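Local coordinates for alpha-galactosidase (Umbelopsis vinacea, PDB 3A5V), which hydrolyses terminal alpha-linked galactose residues from galactosides, acting as a tetrameric, N-glycosylated glycoside hydrolase of family 27, at residues M11-W16 with N46-D51; I50-Q55 with G91-A96; I123-Y128 with P160-L165; D129-Q134 with C166-D171. All coordinates share one frame; numbering follows the deposited sequence. Where two conformers were deposited one is given.

Contact 1: residues M11-W16 with N46-D51; sequences MGWNTW and NYVIID
The carbonyl oxygen of M11 is gripped by two successive amides: Y47 N approaches M11 O at 3.2 Å in the carbonyl plane, on a lone pair, whereas N46 N comes from above that plane. A weak third bond arrives from N46 ND2, which also makes a weak bond to a water that accepts from M11 N. Beyond this fork, strands 11-14 and 47-49 run parallel, and W13 carries the ladder. W13 N donates to Y47 O at 2.9 Å, and W13 O accepts from I49 N at 2.8 Å. G12 has no room for a side chain, since a CB built on it would run into Y47 O. On the face bearing W13 and V48, V48 CG1 touches the edge of the indole, 4.1 Å from W13 CE3.

Past the ladder, side chains take over. With CG anti to the backbone N (chi1 174°), N14 presents ND2 to D51 OD1 at 2.9 Å, almost straight. D51 OD1 lies in the amide plane of N14 but is met on the anti side, tilted out of the carboxylate plane, the two planes 65° apart. N14 OD1 caps the following helix by accepting from W16 N at 2.8 Å, so both ends of the amide are held. T15 OG1 accepts from D51 N at 2.9 Å, and D51 OD1 also forms a salt bridge with K127. This is one seam of the beta/alpha barrel: strand 268-270 flanks 11-14, strand 89-95 flanks 47-49, and helix 25-38 packs on W13, T15 and I50.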
loop_
_atom_site.group_PDB
_atom_site.type_symbol
_atom_site.label_atom_id
_atom_site.label_comp_id
_atom_site.label_asym_id
_atom_site.label_seq_id
_atom_site.Cartn_x
_atom_site.Cartn_y
_atom_site.Cartn_z
ATOM N N MET A 11 27.905 -2.738 20.294
ATOM C CA MET A 11 27.468 -3.463 21.474
ATOM C C MET A 11 27.471 -2.488 22.645
ATOM O O MET A 11 28.308 -1.585 22.710
ATOM C CB MET A 11 28.398 -4.649 21.763
ATOM C CG MET A 11 28.521 -5.673 20.620
ATOM S SD MET A 11 29.772 -6.950 20.930
ATOM C CE MET A 11 29.168 -7.687 22.474
ATOM N N GLY A 12 26.547 -2.670 23.578
ATOM C CA GLY A 12 26.430 -1.712 24.670
ATOM C C GLY A 12 25.248 -2.000 25.568
ATOM O O GLY A 12 24.771 -3.145 25.653
ATOM N N TRP A 13 24.785 -0.951 26.231
ATOM C CA TRP A 13 23.708 -1.023 27.221
ATOM C C TRP A 13 22.975 0.328 27.232
ATOM O O TRP A 13 23.594 1.384 27.029
ATOM C CB TRP A 13 24.303 -1.354 28.599
ATOM C CG TRP A 13 23.292 -1.297 29.733
ATOM C CD1 TRP A 13 22.480 -2.298 30.168
ATOM C CD2 TRP A 13 23.015 -0.161 30.550
ATOM N NE1 TRP A 13 21.706 -1.860 31.233
ATOM C CE2 TRP A 13 22.018 -0.545 31.481
ATOM C CE3 TRP A 13 23.511 1.164 30.578
ATOM C CZ2 TRP A 13 21.499 0.346 32.439
ATOM C CZ3 TRP A 13 23.014 2.041 31.538
ATOM C CH2 TRP A 13 22.002 1.628 32.455
ATOM N N ASN A 14 21.668 0.278 27.484
ATOM C CA ASN A 14 20.766 1.427 27.382
ATOM C C ASN A 14 19.944 1.564 28.677
ATOM O O ASN A 14 19.489 0.563 29.225
ATOM C CB ASN A 14 19.859 1.245 26.130
ATOM C CG ASN A 14 18.789 2.305 26.012
ATOM O OD1 ASN A 14 17.839 2.328 26.794
ATOM N ND2 ASN A 14 18.938 3.201 25.023
ATOM N N THR A 15 19.775 2.803 29.158
ATOM C CA THR A 15 19.145 3.091 30.461
ATOM C C THR A 15 17.640 2.820 30.555
ATOM O O THR A 15 17.120 2.700 31.665
ATOM C CB THR A 15 19.302 4.575 30.885
ATOM O OG1 THR A 15 18.640 5.429 29.932
ATOM C CG2 THR A 15 20.804 4.975 31.040
ATOM N N TRP A 16 16.947 2.735 29.414
ATOM C CA TRP A 16 15.470 2.791 29.435
ATOM C C TRP A 16 14.774 1.686 30.236
ATOM O O TRP A 16 14.003 1.985 31.153
ATOM C CB TRP A 16 14.824 2.905 28.031
ATOM C CG TRP A 16 13.335 3.117 28.215
ATOM C CD1 TRP A 16 12.335 2.179 28.094
ATOM C CD2 TRP A 16 12.702 4.317 28.689
ATOM N NE1 TRP A 16 11.113 2.747 28.415
ATOM C CE2 TRP A 16 11.313 4.053 28.783
ATOM C CE3 TRP A 16 13.178 5.604 29.015
ATOM C CZ2 TRP A 16 10.392 5.026 29.200
ATOM C CZ3 TRP A 16 12.263 6.572 29.424
ATOM C CH2 TRP A 16 10.887 6.273 29.520
ATOM N N ASN A 46 30.563 -1.715 24.959
ATOM C CA ASN A 46 31.322 -0.544 25.367
ATOM C C ASN A 46 30.545 0.763 25.314
ATOM O O ASN A 46 31.023 1.764 25.843
ATOM C CB ASN A 46 32.677 -0.465 24.626
ATOM C CG ASN A 46 32.531 -0.092 23.142
ATOM O OD1 ASN A 46 33.317 0.710 22.606
ATOM N ND2 ASN A 46 31.520 -0.627 22.494
ATOM N N TYR A 47 29.348 0.763 24.694
ATOM C CA TYR A 47 28.519 1.976 24.666
ATOM C C TYR A 47 27.549 2.029 25.864
ATOM O O TYR A 47 26.834 1.064 26.138
ATOM C CB TYR A 47 27.741 2.100 23.342
ATOM C CG TYR A 47 28.579 2.494 22.133
ATOM C CD1 TYR A 47 28.926 3.831 21.904
ATOM C CD2 TYR A 47 28.992 1.526 21.204
ATOM C CE1 TYR A 47 29.701 4.195 20.802
ATOM C CE2 TYR A 47 29.771 1.866 20.105
ATOM C CZ TYR A 47 30.107 3.206 19.896
ATOM O OH TYR A 47 30.848 3.548 18.794
ATOM N N VAL A 48 27.540 3.155 26.576
ATOM C CA VAL A 48 26.568 3.405 27.656
ATOM C C VAL A 48 25.621 4.486 27.135
ATOM O O VAL A 48 25.997 5.654 26.990
ATOM C CB VAL A 48 27.239 3.875 28.995
ATOM C CG1 VAL A 48 26.148 4.217 30.071
ATOM C CG2 VAL A 48 28.224 2.799 29.532
ATOM N N ILE A 49 24.393 4.089 26.841
ATOM C CA ILE A 49 23.473 4.957 26.106
ATOM C C ILE A 49 22.413 5.489 27.039
ATOM O O ILE A 49 21.660 4.721 27.639
ATOM C CB ILE A 49 22.820 4.199 24.902
ATOM C CG1 ILE A 49 23.915 3.682 23.946
ATOM C CG2 ILE A 49 21.824 5.112 24.161
ATOM C CD1 ILE A 49 23.544 2.372 23.225
ATOM N N ILE A 50 22.370 6.816 27.170
ATOM C CA ILE A 50 21.384 7.485 28.005
ATOM C C ILE A 50 20.128 7.647 27.147
ATOM O O ILE A 50 20.169 8.327 26.108
ATOM C CB ILE A 50 21.910 8.888 28.476
ATOM C CG1 ILE A 50 23.214 8.732 29.296
ATOM C CG2 ILE A 50 20.814 9.681 29.218
ATOM C CD1 ILE A 50 23.924 10.094 29.614
ATOM N N ASP A 51 19.030 7.007 27.557
ATOM C CA ASP A 51 17.806 7.019 26.743
ATOM C C ASP A 51 16.949 8.268 27.058
ATOM O O ASP A 51 17.488 9.288 27.491
ATOM C CB ASP A 51 17.017 5.705 26.915
ATOM C CG ASP A 51 16.140 5.398 25.709
ATOM O OD1 ASP A 51 16.699 5.003 24.660
ATOM O OD2 ASP A 51 14.896 5.574 25.814
HETATM O O HOH W 1 30.590 -1.496 20.141
#

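Contact 2: residues I50-Q55 with G91-A96; sequences IDDCWQ and GIYSSA
W54 and Y93 join the loop that follows strand 47-49 to strand 89-95, its parallel neighbour in the beta/alpha barrel. The tight part is the indole of W54. W54 NE1 donates to Y93 O at 2.8 Å, with the oxygen exactly in the ring plane and the N-H on a lone pair of the carbonyl. I92 CD1 sits over one face in a CH-pi contact, 3.7 Å from the centroid of the five-membered ring of W54 and only 9° off its normal, while Q55 CG covers the opposite face. The indole is thus wedged between two aliphatic groups and fixed in rotation by one bond. Its first torsion (chi1 60°) puts CG between the backbone N and the carbonyl carbon, which turns the ring to I92 and the carbonyl of Y93.

Y93 packs just as closely on the backbone of the loop, its CB 3.6 Å from D51 C. Farther out, Y93 CE1 lies 3.4 Å from D52 CG, with ring and carboxylate 39° apart. D52 itself is held from outside by G102 N and T100 OG1, and Y93 OH bonds to D129; a bound TRS molecule lies beside D51 and D52. At the start of the loop segment, I50 N donates to G91 O at 2.9 Å.

The side toward S94 is looser, and protein atoms there meet through solvent. One water bridges the two segments here: it accepts from Q55 NE2 at 3.2 Å and lies 2.9 Å from S94 OG.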
loop_
_atom_site.group_PDB
_atom_site.type_symbol
_atom_site.label_atom_id
_atom_site.label_comp_id
_atom_site.label_asym_id
_atom_site.label_seq_id
_atom_site.Cartn_x
_atom_site.Cartn_y
_atom_site.Cartn_z
ATOM N N ILE A 50 22.370 6.816 27.170
ATOM C CA ILE A 50 21.384 7.485 28.005
ATOM C C ILE A 50 20.128 7.647 27.147
ATOM O O ILE A 50 20.169 8.327 26.108
ATOM C CB ILE A 50 21.910 8.888 28.476
ATOM C CG1 ILE A 50 23.214 8.732 29.296
ATOM C CG2 ILE A 50 20.814 9.681 29.218
ATOM C CD1 ILE A 50 23.924 10.094 29.614
ATOM N N ASP A 51 19.030 7.007 27.557
ATOM C CA ASP A 51 17.806 7.019 26.743
ATOM C C ASP A 51 16.949 8.268 27.058
ATOM O O ASP A 51 17.488 9.288 27.491
ATOM C CB ASP A 51 17.017 5.705 26.915
ATOM C CG ASP A 51 16.140 5.398 25.709
ATOM O OD1 ASP A 51 16.699 5.003 24.660
ATOM O OD2 ASP A 51 14.896 5.574 25.814
ATOM N N ASP A 52 15.629 8.191 26.857
ATOM C CA ASP A 52 14.732 9.344 27.005
ATOM C C ASP A 52 14.694 9.825 28.474
ATOM O O ASP A 52 15.035 9.069 29.390
ATOM C CB ASP A 52 13.316 8.910 26.580
ATOM C CG ASP A 52 12.426 10.065 26.063
ATOM O OD1 ASP A 52 12.844 11.256 26.077
ATOM O OD2 ASP A 52 11.282 9.743 25.623
ATOM N N CYS A 53 14.244 11.067 28.680
ATOM C CA CYS A 53 13.930 11.652 30.014
ATOM C C CYS A 53 15.158 12.252 30.728
ATOM O O CYS A 53 15.111 12.495 31.937
ATOM C CB CYS A 53 13.154 10.652 30.894
ATOM S SG CYS A 53 11.963 11.409 32.034
ATOM N N TRP A 54 16.228 12.525 29.972
ATOM C CA TRP A 54 17.391 13.269 30.486
ATOM C C TRP A 54 17.186 14.788 30.384
ATOM O O TRP A 54 17.885 15.543 31.048
ATOM C CB TRP A 54 18.685 12.882 29.743
ATOM C CG TRP A 54 18.663 13.137 28.241
ATOM C CD1 TRP A 54 18.353 12.220 27.258
ATOM C CD2 TRP A 54 18.970 14.363 27.556
ATOM N NE1 TRP A 54 18.432 12.802 26.026
ATOM C CE2 TRP A 54 18.815 14.112 26.167
ATOM C CE3 TRP A 54 19.365 15.649 27.976
ATOM C CZ2 TRP A 54 19.040 15.101 25.191
ATOM C CZ3 TRP A 54 19.570 16.634 27.015
ATOM C CH2 TRP A 54 19.400 16.359 25.635
ATOM N N GLN A 55 16.224 15.204 29.557
ATOM C CA GLN A 55 16.088 16.587 29.098
ATOM C C GLN A 55 15.584 17.545 30.176
ATOM O O GLN A 55 14.731 17.194 30.982
ATOM C CB GLN A 55 15.142 16.679 27.883
ATOM C CG GLN A 55 15.601 15.917 26.629
ATOM C CD GLN A 55 15.176 14.444 26.629
ATOM O OE1 GLN A 55 14.793 13.899 27.659
ATOM N NE2 GLN A 55 15.225 13.811 25.460
ATOM N N GLY A 91 26.444 7.427 24.857
ATOM C CA GLY A 91 25.372 7.691 23.889
ATOM C C GLY A 91 24.277 8.554 24.489
ATOM O O GLY A 91 24.123 8.623 25.719
ATOM N N ILE A 92 23.536 9.236 23.623
ATOM C CA ILE A 92 22.408 10.089 24.018
ATOM C C ILE A 92 21.224 9.807 23.078
ATOM O O ILE A 92 21.401 9.255 21.969
ATOM C CB ILE A 92 22.783 11.610 23.985
ATOM C CG1 ILE A 92 21.817 12.445 24.837
ATOM C CG2 ILE A 92 22.799 12.168 22.536
ATOM C CD1 ILE A 92 22.111 12.440 26.292
ATOM N N TYR A 93 20.028 10.164 23.542
ATOM C CA TYR A 93 18.790 9.912 22.806
ATOM C C TYR A 93 18.102 11.235 22.472
ATOM O O TYR A 93 18.062 12.161 23.299
ATOM C CB TYR A 93 17.862 9.016 23.638
ATOM C CG TYR A 93 16.405 9.000 23.199
ATOM C CD1 TYR A 93 15.524 10.012 23.593
ATOM C CD2 TYR A 93 15.909 7.960 22.388
ATOM C CE1 TYR A 93 14.191 10.014 23.168
ATOM C CE2 TYR A 93 14.582 7.939 21.988
ATOM C CZ TYR A 93 13.727 8.973 22.377
ATOM O OH TYR A 93 12.408 8.979 21.983
ATOM N N SER A 94 17.563 11.315 21.254
ATOM C CA SER A 94 16.603 12.358 20.916
ATOM C C SER A 94 15.612 11.772 19.909
ATOM O O SER A 94 15.620 10.544 19.643
ATOM C CB SER A 94 17.319 13.610 20.371
ATOM O OG SER A 94 16.458 14.758 20.363
ATOM N N SER A 95 14.744 12.624 19.373
ATOM C CA SER A 95 13.794 12.188 18.336
ATOM C C SER A 95 13.845 13.147 17.160
ATOM O O SER A 95 14.040 14.358 17.341
ATOM C CB SER A 95 12.360 12.123 18.883
ATOM O OG SER A 95 11.451 11.642 17.895
ATOM N N ALA A 96 13.652 12.606 15.963
ATOM C CA ALA A 96 13.451 13.420 14.766
ATOM C C ALA A 96 12.014 13.957 14.703
ATOM O O ALA A 96 11.240 13.641 13.798
ATOM C CB ALA A 96 13.800 12.599 13.491
HETATM O O HOH W 2 15.947 15.763 23.042
#

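Contact 3: residues I123-Y128 with P160-L165; sequences IDYLKY and PMLYSL
The ring of Y125 has L162 O over one face and a water in plane at its edge. With CG anti to the backbone N (chi1 -173°), the ring is laid alongside L162, Y125 CE2 lying 3.6 Å from L162 CD2. That water donates to S164 OG at 2.7 Å, linking the phenol to the neighbouring strand; Y125 OH is also hydrogen-bonded to Q10. A leucine in place of Y125 would probably leave this water and Q10 without their hydroxyl partner. On the other face of the sheet, the ring of Y163 takes L165 CD1 over one face and Y128 CD2 at its edge, 3.8 Å from Y163 CE1. L126 CD2 lies alongside, 4.0 Å from the same Y163 CE1.

Between these faces runs a regular parallel ladder: L162 N donates to D124 O, L126 N to L162 O, S164 N to L126 O, and Y128 N to S164 O. The pair forms the two strands of a beta-alpha-beta crossover whose helix, 140-156, places M150 against L126, Y128 and Y163; strand 89-95 borders 125-129 on its other side, and helix 111-121 packs on I123, L126 and M161.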
loop_
_atom_site.group_PDB
_atom_site.type_symbol
_atom_site.label_atom_id
_atom_site.label_comp_id
_atom_site.label_asym_id
_atom_site.label_seq_id
_atom_site.Cartn_x
_atom_site.Cartn_y
_atom_site.Cartn_z
ATOM N N ILE A 123 29.785 13.250 23.442
ATOM C CA ILE A 123 28.892 12.133 23.044
ATOM C C ILE A 123 29.498 11.400 21.837
ATOM O O ILE A 123 30.088 12.034 20.952
ATOM C CB ILE A 123 27.452 12.676 22.738
ATOM C CG1 ILE A 123 26.786 13.219 24.011
ATOM C CG2 ILE A 123 26.549 11.625 22.028
ATOM C CD1 ILE A 123 26.505 12.169 25.118
ATOM N N ASP A 124 29.395 10.071 21.832
ATOM C CA ASP A 124 29.998 9.218 20.799
ATOM C C ASP A 124 28.956 8.472 19.944
ATOM O O ASP A 124 29.326 7.683 19.069
ATOM C CB ASP A 124 30.859 8.155 21.500
ATOM C CG ASP A 124 31.888 8.766 22.444
ATOM O OD1 ASP A 124 32.774 9.470 21.942
ATOM O OD2 ASP A 124 31.792 8.557 23.677
ATOM N N TYR A 125 27.672 8.697 20.226
ATOM C CA TYR A 125 26.587 7.790 19.783
ATOM C C TYR A 125 25.261 8.508 19.960
ATOM O O TYR A 125 24.979 9.037 21.039
ATOM C CB TYR A 125 26.597 6.523 20.664
ATOM C CG TYR A 125 25.666 5.386 20.278
ATOM C CD1 TYR A 125 24.271 5.491 20.435
ATOM C CD2 TYR A 125 26.185 4.171 19.817
ATOM C CE1 TYR A 125 23.406 4.408 20.103
ATOM C CE2 TYR A 125 25.336 3.082 19.494
ATOM C CZ TYR A 125 23.953 3.214 19.629
ATOM O OH TYR A 125 23.132 2.138 19.296
ATOM N N LEU A 126 24.448 8.520 18.899
ATOM C CA LEU A 126 23.092 9.052 18.969
ATOM C C LEU A 126 22.074 7.995 18.564
ATOM O O LEU A 126 22.149 7.467 17.441
ATOM C CB LEU A 126 22.913 10.256 18.036
ATOM C CG LEU A 126 21.467 10.803 17.914
ATOM C CD1 LEU A 126 20.986 11.504 19.223
ATOM C CD2 LEU A 126 21.372 11.766 16.756
ATOM N N LYS A 127 21.101 7.748 19.444
ATOM C CA LYS A 127 19.864 7.044 19.076
ATOM C C LYS A 127 18.782 8.088 18.739
ATOM O O LYS A 127 18.430 8.931 19.568
ATOM C CB LYS A 127 19.411 6.107 20.212
ATOM C CG LYS A 127 17.991 5.505 20.044
ATOM C CD LYS A 127 17.557 4.724 21.301
ATOM C CE LYS A 127 16.040 4.379 21.248
ATOM N NZ LYS A 127 15.603 3.709 22.514
ATOM N N TYR A 128 18.227 8.002 17.535
ATOM C CA TYR A 128 17.405 9.099 16.997
ATOM C C TYR A 128 16.022 8.586 16.567
ATOM O O TYR A 128 15.867 7.916 15.537
ATOM C CB TYR A 128 18.189 9.775 15.856
ATOM C CG TYR A 128 17.746 11.175 15.516
ATOM C CD1 TYR A 128 17.502 12.123 16.522
ATOM C CD2 TYR A 128 17.605 11.569 14.177
ATOM C CE1 TYR A 128 17.094 13.405 16.201
ATOM C CE2 TYR A 128 17.202 12.861 13.848
ATOM C CZ TYR A 128 16.952 13.771 14.868
ATOM O OH TYR A 128 16.559 15.052 14.558
ATOM N N PRO A 160 33.381 12.150 15.548
ATOM C CA PRO A 160 32.744 10.872 15.171
ATOM C C PRO A 160 31.653 10.462 16.174
ATOM O O PRO A 160 31.927 10.290 17.372
ATOM C CB PRO A 160 33.902 9.873 15.210
ATOM C CG PRO A 160 35.165 10.751 15.020
ATOM C CD PRO A 160 34.825 11.992 15.801
ATOM N N MET A 161 30.419 10.336 15.684
ATOM C CA MET A 161 29.298 9.907 16.522
ATOM C C MET A 161 28.500 8.830 15.777
ATOM O O MET A 161 28.022 9.062 14.660
ATOM C CB MET A 161 28.403 11.104 16.888
ATOM C CG MET A 161 29.104 12.135 17.782
ATOM S SD MET A 161 28.106 13.550 18.295
ATOM C CE MET A 161 28.468 14.614 16.931
ATOM N N LEU A 162 28.378 7.657 16.386
ATOM C CA LEU A 162 27.641 6.558 15.764
ATOM C C LEU A 162 26.161 6.945 15.642
ATOM O O LEU A 162 25.524 7.283 16.620
ATOM C CB LEU A 162 27.812 5.271 16.604
ATOM C CG LEU A 162 27.416 3.955 15.912
ATOM C CD1 LEU A 162 28.166 2.768 16.501
ATOM C CD2 LEU A 162 25.887 3.742 15.955
ATOM N N TYR A 163 25.628 6.893 14.424
ATOM C CA TYR A 163 24.282 7.380 14.137
ATOM C C TYR A 163 23.313 6.194 14.031
ATOM O O TYR A 163 23.296 5.482 13.016
ATOM C CB TYR A 163 24.295 8.230 12.850
ATOM C CG TYR A 163 22.999 8.974 12.507
ATOM C CD1 TYR A 163 22.052 9.298 13.484
ATOM C CD2 TYR A 163 22.761 9.403 11.204
ATOM C CE1 TYR A 163 20.870 10.012 13.158
ATOM C CE2 TYR A 163 21.603 10.121 10.866
ATOM C CZ TYR A 163 20.662 10.416 11.841
ATOM O OH TYR A 163 19.520 11.099 11.477
ATOM N N SER A 164 22.546 5.990 15.101
ATOM C CA SER A 164 21.615 4.867 15.221
ATOM C C SER A 164 20.209 5.406 14.922
ATOM O O SER A 164 19.664 6.179 15.707
ATOM C CB SER A 164 21.714 4.242 16.625
ATOM O OG SER A 164 20.595 3.444 16.986
ATOM N N LEU A 165 19.651 5.029 13.771
ATOM C CA LEU A 165 18.260 5.410 13.456
ATOM C C LEU A 165 17.276 4.605 14.275
ATOM O O LEU A 165 17.442 3.393 14.460
ATOM C CB LEU A 165 17.942 5.229 11.963
ATOM C CG LEU A 165 17.812 6.521 11.163
ATOM C CD1 LEU A 165 19.112 7.348 11.230
ATOM C CD2 LEU A 165 17.408 6.238 9.736
HETATM O O HOH W 3 33.585 9.752 19.295
HETATM O O HOH W 4 20.618 2.476 19.551
#

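Contact 4: residues D129-Q134 with C166-D171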
loop_
_atom_site.group_PDB
_atom_site.type_symbol
_atom_site.label_atom_id
_atom_site.label_comp_id
_atom_site.label_asym_id
_atom_site.label_seq_id
_atom_site.Cartn_x
_atom_site.Cartn_y
_atom_site.Cartn_z
ATOM N N ASP A 129 15.033 8.888 17.408
ATOM C CA ASP A 129 13.680 8.330 17.346
ATOM C C ASP A 129 12.808 8.997 16.245
ATOM O O ASP A 129 13.269 9.857 15.498
ATOM C CB ASP A 129 13.021 8.482 18.731
ATOM C CG ASP A 129 12.136 7.304 19.114
ATOM O OD1 ASP A 129 11.539 6.653 18.229
ATOM O OD2 ASP A 129 12.013 7.058 20.336
ATOM N N ASN A 130 11.548 8.582 16.182
ATOM C CA ASN A 130 10.639 8.936 15.093
ATOM C C ASN A 130 9.295 9.427 15.616
ATOM O O ASN A 130 8.318 9.533 14.855
ATOM C CB ASN A 130 10.458 7.706 14.179
ATOM C CG ASN A 130 9.753 8.033 12.860
ATOM O OD1 ASN A 130 9.958 9.100 12.264
ATOM N ND2 ASN A 130 8.939 7.091 12.389
ATOM N N CYS A 131 9.224 9.749 16.909
ATOM C CA CYS A 131 7.979 10.302 17.458
ATOM C C CYS A 131 7.779 11.775 17.100
ATOM O O CYS A 131 8.745 12.528 17.010
ATOM C CB CYS A 131 7.912 10.134 18.980
ATOM S SG CYS A 131 7.476 8.440 19.481
ATOM N N TYR A 132 6.514 12.153 16.885
ATOM C CA TYR A 132 6.092 13.550 16.714
ATOM C C TYR A 132 6.785 14.252 15.541
ATOM O O TYR A 132 7.258 15.383 15.667
ATOM C CB TYR A 132 6.213 14.320 18.061
ATOM C CG TYR A 132 5.397 13.646 19.153
ATOM C CD1 TYR A 132 3.990 13.587 19.054
ATOM C CD2 TYR A 132 6.009 13.017 20.249
ATOM C CE1 TYR A 132 3.223 12.963 20.021
ATOM C CE2 TYR A 132 5.232 12.367 21.236
ATOM C CZ TYR A 132 3.838 12.353 21.104
ATOM O OH TYR A 132 3.035 11.734 22.046
ATOM N N ASN A 133 6.810 13.569 14.392
ATOM C CA ASN A 133 7.613 14.006 13.252
ATOM C C ASN A 133 6.877 14.968 12.301
ATOM O O ASN A 133 7.409 15.357 11.266
ATOM C CB ASN A 133 8.248 12.793 12.517
ATOM C CG ASN A 133 7.228 11.915 11.802
ATOM O OD1 ASN A 133 6.231 12.399 11.263
ATOM N ND2 ASN A 133 7.490 10.606 11.778
ATOM N N GLN A 134 5.659 15.362 12.679
ATOM C CA GLN A 134 4.928 16.439 11.988
ATOM C C GLN A 134 4.621 16.048 10.529
ATOM O O GLN A 134 4.726 16.867 9.593
ATOM C CB GLN A 134 5.692 17.772 12.100
ATOM C CG GLN A 134 6.100 18.137 13.552
ATOM C CD GLN A 134 4.898 18.221 14.488
ATOM O OE1 GLN A 134 3.878 18.826 14.140
ATOM N NE2 GLN A 134 5.018 17.627 15.679
ATOM N N CYS A 166 16.233 5.284 14.739
ATOM C CA CYS A 166 15.134 4.629 15.427
ATOM C C CYS A 166 13.785 5.082 14.817
ATOM O O CYS A 166 13.000 5.777 15.467
ATOM C CB CYS A 166 15.216 4.909 16.940
ATOM S SG CYS A 166 13.959 4.035 17.949
ATOM N N ASN A 167 13.529 4.661 13.571
ATOM C CA ASN A 167 12.272 4.970 12.878
ATOM C C ASN A 167 11.417 3.718 12.591
ATOM O O ASN A 167 10.458 3.768 11.837
ATOM C CB ASN A 167 12.521 5.833 11.626
ATOM C CG ASN A 167 12.597 5.006 10.326
ATOM O OD1 ASN A 167 13.146 3.895 10.293
ATOM N ND2 ASN A 167 12.042 5.558 9.260
ATOM N N TRP A 168 11.811 2.593 13.203
ATOM C CA TRP A 168 10.980 1.409 13.339
ATOM C C TRP A 168 10.670 0.729 11.999
ATOM O O TRP A 168 9.661 0.037 11.881
ATOM C CB TRP A 168 9.644 1.761 14.015
ATOM C CG TRP A 168 9.682 2.825 15.116
ATOM C CD1 TRP A 168 10.512 2.866 16.218
ATOM C CD2 TRP A 168 8.823 3.970 15.214
ATOM N NE1 TRP A 168 10.214 3.977 16.986
ATOM C CE2 TRP A 168 9.175 4.662 16.403
ATOM C CE3 TRP A 168 7.773 4.468 14.419
ATOM C CZ2 TRP A 168 8.516 5.832 16.818
ATOM C CZ3 TRP A 168 7.112 5.637 14.836
ATOM C CH2 TRP A 168 7.486 6.296 16.035
ATOM N N GLY A 169 11.519 0.962 11.005
ATOM C CA GLY A 169 11.340 0.406 9.652
ATOM C C GLY A 169 10.459 1.218 8.707
ATOM O O GLY A 169 10.214 0.789 7.578
ATOM N N GLU A 170 9.992 2.391 9.147
ATOM C CA GLU A 170 9.073 3.186 8.323
ATOM C C GLU A 170 9.748 3.665 7.022
ATOM O O GLU A 170 10.868 4.164 7.046
ATOM C CB GLU A 170 8.472 4.365 9.107
ATOM C CG GLU A 170 7.339 5.098 8.353
ATOM C CD GLU A 170 6.826 6.348 9.083
ATOM O OE1 GLU A 170 7.579 6.973 9.883
ATOM O OE2 GLU A 170 5.671 6.722 8.817
ATOM N N ASP A 171 9.067 3.467 5.893
ATOM C CA ASP A 171 9.576 3.872 4.570
ATOM C C ASP A 171 10.875 3.178 4.117
ATOM O O ASP A 171 11.525 3.645 3.174
ATOM C CB ASP A 171 9.750 5.410 4.493
ATOM C CG ASP A 171 8.456 6.155 4.776
ATOM O OD1 ASP A 171 7.420 5.769 4.198
ATOM O OD2 ASP A 171 8.467 7.115 5.580
HETATM O O HOH W 5 10.185 7.795 9.135
HETATM O O HOH W 6 5.479 8.334 11.385
#
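N130 is the hub of the two loops, touching W168 with its CB and E170 with its amide. N130 CB sits over the face of the indole, 3.7 Å from the centroid of the six-membered ring of W168 and 11° off its normal. With CG anti to the backbone N (chi1 -169°), N130 ND2, close to W168 CZ3, donates to E170 OE1 at 2.9 Å. The acceptor lies in the amide plane and is met on its anti side, somewhat out of the carboxylate plane. At the indole edge, C131 SG stands 3.9 Å from W168 CZ2, a sulfur-aromatic contact, and C131 is itself tied to C101 by a disulfide. W168 NE1 makes a weak bond to D129 OD1, while D129 OD2 bonds to Y93 OH.

The next shell sets these groups. N133 ND2 donates to N130 OD1 at 2.9 Å from above its carbonyl plane, and R146 supplies a further donor. With an alanine here, E170 OE1 would probably be left without its amide donor, and N133 and R146 without their shared acceptor. E170 OE2 bonds to S137 OG. In the loop 166-171, N167 ND2 donates to E170 O, and E170 N to N167 O at 3.1 Å closes a type I' beta turn.

Q134 bonds to Y144 and T179 of the second subunit. Both loops leave the C-terminal ends of neighbouring strands, 125-129 and 162-165, with D129 beside a bound TRS, consistent with the active-site end of a beta/alpha barrel. Helix 140-156 lies beside N133 and N167, and strand 183-185 offers R185 to C166 and W168.

Overall arrangement
Contacts 1 and 2 are adjacent seams of one parallel sheet, sharing I50 and D51, their centres about 11 Å apart. Contact 3 is the next seam but one, with I92 O and K127 N, 3.0 Å apart, bridging the seam between. Contact 4 continues contact 3 into the loops, where Y128 O and C166 N are 2.8 Å apart. D51 OD1 makes a salt bridge of 2.7 Å to K127 NZ, and Y93 OH is 2.6 Å from D129 OD2. The side chains of D51, D52, K127 and D129 each come within about 3 Å of a bound TRS, probably from the crystallisation liquor. This is consistent with all four contacts bordering the pocket at the C-terminal strand ends, where beta/alpha barrel enzymes carry their active sites.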